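Local atomic coordinates of PUA domain-containing protein (Aeropyrum pernix, PDB entry 2CX0), a protein that probably binds RNA through its PUA domain and may act in translation initiation, although its precise role is not established. Residues A[29-32]-A[36-39]; A[76-81]-A[89-94]. All coordinates share one frame; numbering follows the deposited sequence.

Interaction 1: A[29-32]-A[36-39]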
ATOM      1  N   ARG A  29      -8.616 -11.643  -7.321  1.00 17.79           N
ATOM      2  CA  ARG A  29      -7.201 -11.540  -6.975  1.00 23.64           C
ATOM      3  C   ARG A  29      -7.003 -10.908  -5.604  1.00 21.03           C
ATOM      4  O   ARG A  29      -5.963 -11.119  -4.945  1.00 23.42           O
ATOM      5  CB  ARG A  29      -6.473 -10.736  -8.049  1.00 21.51           C
ATOM      6  CG  ARG A  29      -6.225 -11.579  -9.362  1.00 21.93           C
ATOM      7  CD  ARG A  29      -5.572 -10.665 -10.403  1.00 26.44           C
ATOM      8  NE  ARG A  29      -4.176 -10.410 -10.100  1.00 24.25           N
ATOM      9  CZ  ARG A  29      -3.401  -9.605 -10.812  1.00 26.10           C
ATOM     10  NH1 ARG A  29      -3.925  -8.974 -11.841  1.00 22.69           N
ATOM     11  NH2 ARG A  29      -2.077  -9.501 -10.551  1.00 22.69           N
ATOM     12  N   LEU A  30      -8.007 -10.155  -5.176  1.00 17.42           N
ATOM     13  CA  LEU A  30      -7.971  -9.489  -3.882  1.00 18.66           C
ATOM     14  C   LEU A  30      -8.532 -10.370  -2.756  1.00 23.59           C
ATOM     15  O   LEU A  30      -8.065 -10.325  -1.612  1.00 18.29           O
ATOM     16  CB  LEU A  30      -8.806  -8.171  -3.940  1.00 19.83           C
ATOM     17  CG  LEU A  30      -8.380  -6.997  -4.864  1.00 21.92           C
ATOM     18  CD1 LEU A  30      -9.481  -5.889  -4.879  1.00 16.27           C
ATOM     19  CD2 LEU A  30      -7.074  -6.394  -4.342  1.00 16.33           C
ATOM     20  N   LYS A  31      -9.520 -11.197  -3.063  1.00 19.08           N
ATOM     21  CA  LYS A  31     -10.153 -11.908  -1.960  1.00 22.44           C
ATOM     22  C   LYS A  31      -9.277 -12.729  -1.023  1.00 19.36           C
ATOM     23  O   LYS A  31      -9.464 -12.697   0.200  1.00 22.06           O
ATOM     24  CB  LYS A  31     -11.296 -12.747  -2.492  1.00 27.77           C
ATOM     25  CG  LYS A  31     -12.504 -11.861  -2.859  1.00 33.45           C
ATOM     26  CD  LYS A  31     -13.573 -12.715  -3.529  1.00 36.57           C
ATOM     27  CE  LYS A  31     -14.674 -11.885  -4.182  1.00 41.91           C
ATOM     28  NZ  LYS A  31     -15.659 -12.749  -4.960  1.00 41.22           N
ATOM     29  N   PRO A  32      -8.272 -13.406  -1.574  1.00 20.34           N
ATOM     30  CA  PRO A  32      -7.409 -14.211  -0.719  1.00 20.37           C
ATOM     31  C   PRO A  32      -6.491 -13.443   0.181  1.00 25.17           C
ATOM     32  O   PRO A  32      -6.025 -14.015   1.158  1.00 21.71           O
ATOM     33  CB  PRO A  32      -6.582 -15.028  -1.711  1.00 24.71           C
ATOM     34  CG  PRO A  32      -7.369 -14.902  -3.038  1.00 28.80           C
ATOM     35  CD  PRO A  32      -7.872 -13.512  -2.981  1.00 18.87           C
ATOM     36  N   ARG A  36     -11.519  -7.958   3.392  1.00 15.37           N
ATOM     37  CA  ARG A  36     -12.679  -7.726   2.521  1.00 22.04           C
ATOM     38  C   ARG A  36     -12.335  -6.722   1.426  1.00 19.72           C
ATOM     39  O   ARG A  36     -11.343  -6.012   1.538  1.00 17.73           O
ATOM     40  CB  ARG A  36     -13.843  -7.155   3.329  1.00 13.99           C
ATOM     41  CG  ARG A  36     -13.633  -5.695   3.716  1.00 22.99           C
ATOM     42  CD  ARG A  36     -14.751  -5.148   4.658  1.00 25.41           C
ATOM     43  NE  ARG A  36     -14.653  -5.743   5.979  1.00 29.13           N
ATOM     44  CZ  ARG A  36     -14.014  -5.191   6.997  1.00 28.65           C
ATOM     45  NH1 ARG A  36     -13.431  -4.011   6.854  1.00 21.52           N
ATOM     46  NH2 ARG A  36     -13.938  -5.854   8.141  1.00 30.28           N
ATOM     47  N   ILE A  37     -13.157  -6.685   0.381  1.00 16.94           N
ATOM     48  CA  ILE A  37     -13.002  -5.696  -0.670  1.00 24.27           C
ATOM     49  C   ILE A  37     -13.534  -4.408  -0.025  1.00 23.55           C
ATOM     50  O   ILE A  37     -14.672  -4.314   0.426  1.00 26.76           O
ATOM     51  CB  ILE A  37     -13.812  -6.048  -1.938  1.00 26.76           C
ATOM     52  CG1 ILE A  37     -13.028  -7.086  -2.795  1.00 31.50           C
ATOM     53  CG2 ILE A  37     -13.919  -4.811  -2.830  1.00 29.06           C
ATOM     54  CD1 ILE A  37     -12.954  -8.442  -2.258  1.00 36.91           C
ATOM     55  N   PRO A  38     -12.705  -3.380   0.003  1.00 23.21           N
ATOM     56  CA  PRO A  38     -13.036  -2.096   0.601  1.00 25.05           C
ATOM     57  C   PRO A  38     -14.031  -1.210  -0.146  1.00 25.20           C
ATOM     58  O   PRO A  38     -14.620  -0.322   0.443  1.00 29.42           O
ATOM     59  CB  PRO A  38     -11.663  -1.464   0.751  1.00 22.57           C
ATOM     60  CG  PRO A  38     -10.963  -1.940  -0.466  1.00 25.28           C
ATOM     61  CD  PRO A  38     -11.354  -3.387  -0.571  1.00 26.07           C
ATOM     62  N   PHE A  39     -14.209  -1.443  -1.436  1.00 21.15           N
ATOM     63  CA  PHE A  39     -15.122  -0.631  -2.242  1.00 27.86           C
ATOM     64  C   PHE A  39     -16.271  -1.432  -2.795  1.00 30.85           C
ATOM     65  O   PHE A  39     -16.204  -2.672  -2.873  1.00 26.26           O
ATOM     66  CB  PHE A  39     -14.387   0.021  -3.418  1.00 26.23           C
ATOM     67  CG  PHE A  39     -13.563  -0.939  -4.203  1.00 29.20           C
ATOM     68  CD1 PHE A  39     -14.131  -1.687  -5.225  1.00 28.70           C
ATOM     69  CD2 PHE A  39     -12.201  -1.123  -3.897  1.00 28.66           C
ATOM     70  CE1 PHE A  39     -13.380  -2.604  -5.950  1.00 30.67           C
ATOM     71  CE2 PHE A  39     -11.439  -2.050  -4.625  1.00 23.79           C
ATOM     72  CZ  PHE A  39     -12.018  -2.783  -5.635  1.00 23.98           C
TER
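Ile37 and Leu30 carry most of this small contact, which buries about 160 Å² in all, and Lys31 adds a share from the solvent side. The closest approach is made by Ile37 CD1, which lies 3.5 Å from Lys31 CG. The reach follows from the torsions of Ile37: CG1 stands opposite the carbonyl carbon (chi1 -81°) and the chain then bends at chi2 72°, which carries CD1 toward Lys31. Lys31 contributes its aliphatic part; its chain runs extended beyond CG, and the two side chains pass each other at a slant.

Leu30 meets the other segment through one branch. Its CD1 lies 4.3 Å from Ile37 CG1 and 4.1 Å from Phe39 CZ, so a single methyl group touches both the isoleucine stem and the far end of the phenylalanine ring. Leu30 and Phe39 cross nearly at right angles, and the methyl comes to the ring obliquely. The other branch of Ile37 is used within its own segment: CG2 sits 3.8 Å above the Phe39 ring plane, over its centre, a CH-pi type of packing that covers one ring face. No hydrogen bond joins the two segments, which meet by apolar contact alone.

The chain thus turns back on the last part of helix 20-30 as it heads for strand 45-51. Ile37 and Phe39 also touch Leu27 of that helix, Leu30 reaches Ile76 of strand 76-78, and Pro38 and Phe39 pack on Phe86 of helix 80-86.

Interaction 2: A[76-81]-A[89-94]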
ATOM      1  N   ILE A  76      -1.725  -7.771  -6.008  1.00 10.79           N
ATOM      2  CA  ILE A  76      -2.229  -6.405  -6.069  1.00 12.97           C
ATOM      3  C   ILE A  76      -2.193  -5.807  -4.645  1.00 12.14           C
ATOM      4  O   ILE A  76      -2.687  -6.429  -3.674  1.00 15.14           O
ATOM      5  CB  ILE A  76      -3.661  -6.378  -6.657  1.00 14.79           C
ATOM      6  CG1 ILE A  76      -3.600  -6.790  -8.151  1.00 18.47           C
ATOM      7  CG2 ILE A  76      -4.271  -4.909  -6.580  1.00  8.73           C
ATOM      8  CD1 ILE A  76      -4.837  -7.557  -8.559  1.00 28.85           C
ATOM      9  N   TYR A  77      -1.610  -4.608  -4.548  1.00 11.26           N
ATOM     10  CA  TYR A  77      -1.449  -3.871  -3.302  1.00 11.57           C
ATOM     11  C   TYR A  77      -2.136  -2.492  -3.345  1.00 14.44           C
ATOM     12  O   TYR A  77      -2.390  -1.924  -4.401  1.00 14.52           O
ATOM     13  CB  TYR A  77       0.045  -3.563  -3.036  1.00 12.39           C
ATOM     14  CG  TYR A  77       0.907  -4.739  -2.743  1.00 11.02           C
ATOM     15  CD1 TYR A  77       1.320  -5.003  -1.437  1.00 14.87           C
ATOM     16  CD2 TYR A  77       1.289  -5.606  -3.780  1.00 11.51           C
ATOM     17  CE1 TYR A  77       2.117  -6.139  -1.155  1.00 14.24           C
ATOM     18  CE2 TYR A  77       2.091  -6.768  -3.511  1.00 12.23           C
ATOM     19  CZ  TYR A  77       2.481  -7.000  -2.201  1.00 15.25           C
ATOM     20  OH  TYR A  77       3.204  -8.117  -1.900  1.00 15.24           O
ATOM     21  N   PRO A  78      -2.483  -1.970  -2.181  1.00 14.57           N
ATOM     22  CA  PRO A  78      -3.118  -0.649  -2.132  1.00  8.56           C
ATOM     23  C   PRO A  78      -2.005   0.420  -2.046  1.00 15.25           C
ATOM     24  O   PRO A  78      -0.915   0.200  -1.440  1.00 12.47           O
ATOM     25  CB  PRO A  78      -3.880  -0.639  -0.794  1.00  9.18           C
ATOM     26  CG  PRO A  78      -2.962  -1.657   0.104  1.00 13.43           C
ATOM     27  CD  PRO A  78      -2.457  -2.690  -0.898  1.00 12.27           C
ATOM     28  N   THR A  79      -2.314   1.606  -2.587  1.00 10.21           N
ATOM     29  CA  THR A  79      -1.448   2.733  -2.419  1.00 12.90           C
ATOM     30  C   THR A  79      -1.800   3.300  -1.037  1.00 13.36           C
ATOM     31  O   THR A  79      -2.842   2.947  -0.406  1.00 12.10           O
ATOM     32  CB  THR A  79      -1.808   3.854  -3.387  1.00 12.47           C
ATOM     33  OG1 THR A  79      -3.247   4.131  -3.264  1.00 10.80           O
ATOM     34  CG2 THR A  79      -1.393   3.413  -4.856  1.00 11.36           C
ATOM     35  N   LEU A  80      -0.971   4.234  -0.581  1.00 11.73           N
ATOM     36  CA  LEU A  80      -1.314   4.891   0.701  1.00 16.27           C
ATOM     37  C   LEU A  80      -2.569   5.744   0.494  1.00 15.56           C
ATOM     38  O   LEU A  80      -3.339   5.965   1.443  1.00 12.03           O
ATOM     39  CB  LEU A  80      -0.152   5.781   1.196  1.00 16.91           C
ATOM     40  CG  LEU A  80       1.069   4.932   1.594  1.00 15.11           C
ATOM     41  CD1 LEU A  80       2.051   5.915   2.226  1.00 14.63           C
ATOM     42  CD2 LEU A  80       0.729   3.830   2.655  1.00 17.01           C
ATOM     43  N   GLN A  81      -2.765   6.283  -0.724  1.00 13.62           N
ATOM     44  CA  GLN A  81      -3.989   7.073  -1.028  1.00 13.84           C
ATOM     45  C   GLN A  81      -5.246   6.187  -0.846  1.00 15.03           C
ATOM     46  O   GLN A  81      -6.282   6.660  -0.360  1.00 18.62           O
ATOM     47  CB  GLN A  81      -3.962   7.638  -2.480  1.00 11.87           C
ATOM     48  CG  GLN A  81      -2.915   8.783  -2.682  1.00 13.08           C
ATOM     49  CD  GLN A  81      -1.460   8.320  -2.802  1.00 16.14           C
ATOM     50  OE1 GLN A  81      -1.185   7.098  -2.864  1.00 10.70           O
ATOM     51  NE2 GLN A  81      -0.520   9.294  -2.861  1.00 16.28           N
ATOM     52  N   ASP A  89      -9.035  -1.013   7.925  1.00 15.55           N
ATOM     53  CA  ASP A  89      -9.692  -2.155   8.557  1.00 19.44           C
ATOM     54  C   ASP A  89      -9.907  -3.349   7.607  1.00 18.76           C
ATOM     55  O   ASP A  89     -10.071  -4.458   8.057  1.00 19.36           O
ATOM     56  CB  ASP A  89     -11.017  -1.731   9.223  1.00 17.80           C
ATOM     57  CG  ASP A  89     -11.561  -2.814  10.129  1.00 28.17           C
ATOM     58  OD1 ASP A  89     -10.934  -3.040  11.180  1.00 25.49           O
ATOM     59  OD2 ASP A  89     -12.590  -3.465   9.770  1.00 23.40           O
ATOM     60  N   TRP A  90      -9.879  -3.109   6.310  1.00 15.98           N
ATOM     61  CA  TRP A  90     -10.028  -4.179   5.332  1.00 13.83           C
ATOM     62  C   TRP A  90      -8.732  -5.012   5.121  1.00 16.32           C
ATOM     63  O   TRP A  90      -8.746  -6.064   4.454  1.00 15.60           O
ATOM     64  CB  TRP A  90     -10.492  -3.577   4.010  1.00 15.44           C
ATOM     65  CG  TRP A  90      -9.517  -2.640   3.370  1.00 13.31           C
ATOM     66  CD1 TRP A  90      -9.237  -1.341   3.739  1.00 16.13           C
ATOM     67  CD2 TRP A  90      -8.666  -2.929   2.252  1.00 13.27           C
ATOM     68  NE1 TRP A  90      -8.262  -0.813   2.924  1.00 16.61           N
ATOM     69  CE2 TRP A  90      -7.895  -1.764   1.997  1.00 12.84           C
ATOM     70  CE3 TRP A  90      -8.480  -4.060   1.438  1.00 19.52           C
ATOM     71  CZ2 TRP A  90      -6.948  -1.697   0.947  1.00 13.39           C
ATOM     72  CZ3 TRP A  90      -7.532  -4.001   0.394  1.00 18.04           C
ATOM     73  CH2 TRP A  90      -6.780  -2.824   0.163  1.00 19.85           C
ATOM     74  N   LEU A  91      -7.611  -4.543   5.675  1.00 14.18           N
ATOM     75  CA  LEU A  91      -6.338  -5.297   5.582  1.00 15.77           C
ATOM     76  C   LEU A  91      -6.349  -6.374   6.640  1.00 15.93           C
ATOM     77  O   LEU A  91      -7.032  -6.232   7.665  1.00 17.77           O
ATOM     78  CB  LEU A  91      -5.150  -4.372   5.871  1.00 13.54           C
ATOM     79  CG  LEU A  91      -5.095  -3.153   4.924  1.00 16.68           C
ATOM     80  CD1 LEU A  91      -3.892  -2.234   5.458  1.00 12.06           C
ATOM     81  CD2 LEU A  91      -4.897  -3.539   3.465  1.00 13.91           C
ATOM     82  N   LYS A  92      -5.594  -7.449   6.428  1.00 12.73           N
ATOM     83  CA  LYS A  92      -5.536  -8.532   7.446  1.00 12.18           C
ATOM     84  C   LYS A  92      -4.877  -8.000   8.739  1.00 21.73           C
ATOM     85  O   LYS A  92      -5.178  -8.442   9.849  1.00 25.12           O
ATOM     86  CB  LYS A  92      -4.731  -9.669   6.887  1.00 11.47           C
ATOM     87  CG  LYS A  92      -5.519 -10.422   5.817  1.00 15.85           C
ATOM     88  CD  LYS A  92      -4.802 -11.702   5.442  1.00 19.08           C
ATOM     89  CE  LYS A  92      -5.578 -12.494   4.390  1.00 35.75           C
ATOM     90  NZ  LYS A  92      -6.589 -13.437   4.963  1.00 39.27           N
ATOM     91  N   GLY A  93      -3.953  -7.058   8.590  1.00 23.64           N
ATOM     92  CA  GLY A  93      -3.343  -6.514   9.786  1.00 24.30           C
ATOM     93  C   GLY A  93      -2.594  -5.207   9.573  1.00 18.63           C
ATOM     94  O   GLY A  93      -2.356  -4.778   8.435  1.00 15.58           O
ATOM     95  N   VAL A  94      -2.278  -4.548  10.671  1.00 11.45           N
ATOM     96  CA  VAL A  94      -1.482  -3.349  10.586  1.00 15.97           C
ATOM     97  C   VAL A  94      -0.495  -3.443  11.771  1.00 14.66           C
ATOM     98  O   VAL A  94      -0.785  -4.128  12.770  1.00 14.63           O
ATOM     99  CB  VAL A  94      -2.299  -2.046  10.697  1.00 25.60           C
ATOM    100  CG1 VAL A  94      -3.223  -1.852   9.470  1.00 14.39           C
ATOM    101  CG2 VAL A  94      -2.976  -2.019  11.983  1.00 21.14           C
TER
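Pro78 and Trp90 make the closest apolar contact, with Pro78 CB 3.7 Å from Trp90 CZ2 and 3.8 Å from Trp90 CH2. CB lies near the indole plane, so the proline meets the edge of the six-membered ring, while its CG stays 4.0 Å from Trp90 CH2. Trp90 CG lies between the backbone N and the carbonyl carbon (chi1 64°), which turns the indole toward Pro78. Leu91 adds a looser apolar contact, its CD2 being 4.3 Å from Pro78 CG. That same methyl stands 3.6 Å above the indole plane, offset toward the rim, so Trp90 is touched at an edge by Pro78 and on one face by its own neighbour.

Pro78 ends strand 76-78, an outermost strand of the antiparallel sheet in the pre-PUA (DUF1947) region, whereas Trp90 and Leu91 precede strand 93-97 of the PUA domain; the contact therefore closes over helix 80-86, which links the two sheets. Replacing Trp90 by an alanine is likely to leave Pro78 CB and Leu91 CD2 without their shared aromatic neighbour and to open a gap beside helix 80-86.

Polar bonds run to other residues. Thr79, at the N-cap of helix 80-86, accepts from Cys82 N with OG1, and Trp90 NE1 makes a weak hydrogen bond to Gly87 O.

Interaction 1 closes before interaction 2 opens along the chain, and their centres lie 10 Å apart. A salt bridge and several packing contacts connect them. Arg36 NH1 and Asp89 OD2 pair at 3.1 Å, Pro38 CD comes within 3.6 Å of Trp90 CE3, and Arg29 lies against Ile76. Helix 20-30 therefore rests on strand 76-78, and the loop after it on the segment leading into strand 93-97. Interaction 1 lies wholly within the pre-PUA region, whereas interaction 2, near the centre of the chain, joins that region to the loop that leads into the PUA sheet. Together they form part of the junction between the two sheets.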